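Local structure of putative type VI secretion protein (Escherichia coli, 6SK0) at residues 579-584 against 617-622. The protein probably forms the trimeric puncturing tip of the type VI secretion system, carrying a phospholipase effector on its spike. Numbering follows the deposited sequence.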
loop_
_atom_site.group_PDB
_atom_site.type_symbol
_atom_site.label_atom_id
_atom_site.label_comp_id
_atom_site.label_asym_id
_atom_site.label_seq_id
_atom_site.Cartn_x
_atom_site.Cartn_y
_atom_site.Cartn_z
ATOM N N GLU A 579 -8.066 -19.978 6.057
ATOM C CA GLU A 579 -8.607 -18.627 6.070
ATOM C C GLU A 579 -7.738 -17.676 5.256
ATOM O O GLU A 579 -8.254 -16.822 4.526
ATOM C CB GLU A 579 -8.762 -18.135 7.506
ATOM C CG GLU A 579 -9.477 -16.799 7.632
ATOM C CD GLU A 579 -10.662 -16.645 6.685
ATOM O OE1 GLU A 579 -11.538 -17.534 6.660
ATOM O OE2 GLU A 579 -10.721 -15.628 5.970
ATOM N N ALA A 580 -6.418 -17.821 5.350
ATOM C CA ALA A 580 -5.532 -17.017 4.521
ATOM C C ALA A 580 -5.752 -17.307 3.041
ATOM O O ALA A 580 -5.713 -16.395 2.209
ATOM C CB ALA A 580 -4.077 -17.267 4.910
ATOM N N ILE A 581 -5.997 -18.570 2.699
ATOM C CA ILE A 581 -6.251 -18.921 1.309
ATOM C C ILE A 581 -7.573 -18.329 0.843
ATOM O O ILE A 581 -7.686 -17.852 -0.288
ATOM C CB ILE A 581 -6.212 -20.447 1.125
ATOM C CG1 ILE A 581 -4.767 -20.941 1.115
ATOM C CG2 ILE A 581 -6.907 -20.853 -0.160
ATOM C CD1 ILE A 581 -4.649 -22.432 1.170
ATOM N N ARG A 582 -8.590 -18.352 1.701
ATOM C CA ARG A 582 -9.845 -17.696 1.367
ATOM C C ARG A 582 -9.626 -16.216 1.098
ATOM O O ARG A 582 -10.190 -15.665 0.150
ATOM C CB ARG A 582 -10.862 -17.893 2.485
ATOM C CG ARG A 582 -11.622 -19.193 2.400
ATOM C CD ARG A 582 -12.744 -19.253 3.417
ATOM N NE ARG A 582 -12.241 -19.391 4.779
ATOM C CZ ARG A 582 -11.833 -20.536 5.313
ATOM N NH1 ARG A 582 -11.864 -21.652 4.600
ATOM N NH2 ARG A 582 -11.389 -20.563 6.559
ATOM N N GLN A 583 -8.796 -15.564 1.912
ATOM C CA GLN A 583 -8.490 -14.158 1.674
ATOM C C GLN A 583 -7.785 -13.959 0.339
ATOM O O GLN A 583 -8.123 -13.042 -0.416
ATOM C CB GLN A 583 -7.643 -13.597 2.814
ATOM C CG GLN A 583 -8.383 -13.458 4.124
ATOM C CD GLN A 583 -9.733 -12.801 3.957
ATOM O OE1 GLN A 583 -10.759 -13.352 4.336
ATOM N NE2 GLN A 583 -9.736 -11.621 3.384
ATOM N N LEU A 584 -6.801 -14.805 0.035
ATOM C CA LEU A 584 -6.090 -14.685 -1.234
ATOM C C LEU A 584 -7.034 -14.864 -2.415
ATOM O O LEU A 584 -6.986 -14.096 -3.382
ATOM C CB LEU A 584 -4.953 -15.700 -1.305
ATOM C CG LEU A 584 -3.788 -15.522 -0.335
ATOM C CD1 LEU A 584 -2.950 -16.777 -0.301
ATOM C CD2 LEU A 584 -2.945 -14.311 -0.696
ATOM N N SER A 617 1.719 -19.238 -5.794
ATOM C CA SER A 617 2.934 -19.329 -4.994
ATOM C C SER A 617 2.619 -19.398 -3.504
ATOM O O SER A 617 3.200 -20.206 -2.776
ATOM C CB SER A 617 3.840 -18.135 -5.280
ATOM O OG SER A 617 4.328 -18.165 -6.601
ATOM N N LEU A 618 1.698 -18.560 -3.037
ATOM C CA LEU A 618 1.459 -18.421 -1.608
ATOM C C LEU A 618 0.527 -19.491 -1.073
ATOM O O LEU A 618 0.624 -19.843 0.103
ATOM C CB LEU A 618 0.887 -17.042 -1.295
ATOM C CG LEU A 618 1.780 -15.833 -1.564
ATOM C CD1 LEU A 618 1.065 -14.570 -1.142
ATOM C CD2 LEU A 618 3.120 -15.961 -0.860
ATOM N N THR A 619 -0.381 -20.008 -1.897
ATOM C CA THR A 619 -1.244 -21.092 -1.458
ATOM C C THR A 619 -0.393 -22.291 -1.086
ATOM O O THR A 619 0.317 -22.842 -1.929
ATOM C CB THR A 619 -2.241 -21.455 -2.552
ATOM O OG1 THR A 619 -3.078 -20.327 -2.815
ATOM C CG2 THR A 619 -3.104 -22.616 -2.117
ATOM N N ASP A 620 -0.432 -22.660 0.189
ATOM C CA ASP A 620 0.407 -23.701 0.771
ATOM C C ASP A 620 1.891 -23.395 0.647
ATOM O O ASP A 620 2.716 -24.281 0.868
ATOM C CB ASP A 620 0.105 -25.070 0.157
ATOM C CG ASP A 620 -1.367 -25.291 -0.050
ATOM O OD1 ASP A 620 -2.118 -25.259 0.944
ATOM O OD2 ASP A 620 -1.782 -25.477 -1.210
ATOM N N LEU A 621 2.244 -22.157 0.303
ATOM C CA LEU A 621 3.628 -21.735 0.114
ATOM C C LEU A 621 4.394 -22.723 -0.760
ATOM O O LEU A 621 5.467 -23.207 -0.408
ATOM C CB LEU A 621 4.321 -21.519 1.462
ATOM C CG LEU A 621 3.855 -20.284 2.236
ATOM C CD1 LEU A 621 4.464 -20.216 3.635
ATOM C CD2 LEU A 621 4.158 -19.006 1.458
ATOM N N THR A 622 3.815 -23.032 -1.922
ATOM C CA THR A 622 4.483 -23.909 -2.872
ATOM C C THR A 622 5.716 -23.261 -3.478
ATOM O O THR A 622 6.587 -23.967 -3.988
ATOM C CB THR A 622 3.514 -24.335 -3.975
ATOM O OG1 THR A 622 3.013 -23.180 -4.651
ATOM C CG2 THR A 622 2.358 -25.107 -3.381
#
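The carboxylate of D620 meets I581 through one oxygen: OD1 lies 3.8 Å from I581 CD1, and the methyl approaches from well off the carboxylate plane, so this is a van der Waals touch at the margin of the contact. The guanidinium of R582, by contrast, serves its own helix. Its edge holds E579 OE1 in plane, with NE at 2.7 Å and NH2 at 3.0 Å from that single oxygen. Both nitrogens come from the same face of the carboxylate, NE tilted 44° out of its plane, in a side-on salt bridge one turn back along the helix.

Apolar packing carries the rest. I581 extends CD1 (chi2 170°) to T619 CG2, 3.6 Å away, and the two side chains cross at about a right angle. CG2 of T619 stands anti to the backbone N and faces I581, while OG1 turns back beside that N and bonds N615 O in the preceding turn.

Helices 578-600 and 608-618 make an antiparallel helical hairpin inserted between strands 559-563 and 626-629, which pair in parallel in the spike's β-structure. Here the first turns of one helix meet the last turn of the other and its exit. The chain leaves that helix through a type II turn, T619 and D620 at its corners, closed by L621 N to L618 O at 2.8 Å, as it swings round towards 626-629.

Deeper in, L584 sets its two methyls on L618, CD1 4.0 Å from L618 CB and CD2 4.0 Å from L618 CD1. V637 and G635 of a second copy of the protein pack on L584 and L618 respectively, while W551 of the third copy donates a hydrogen bond from its NE1 to L621 O.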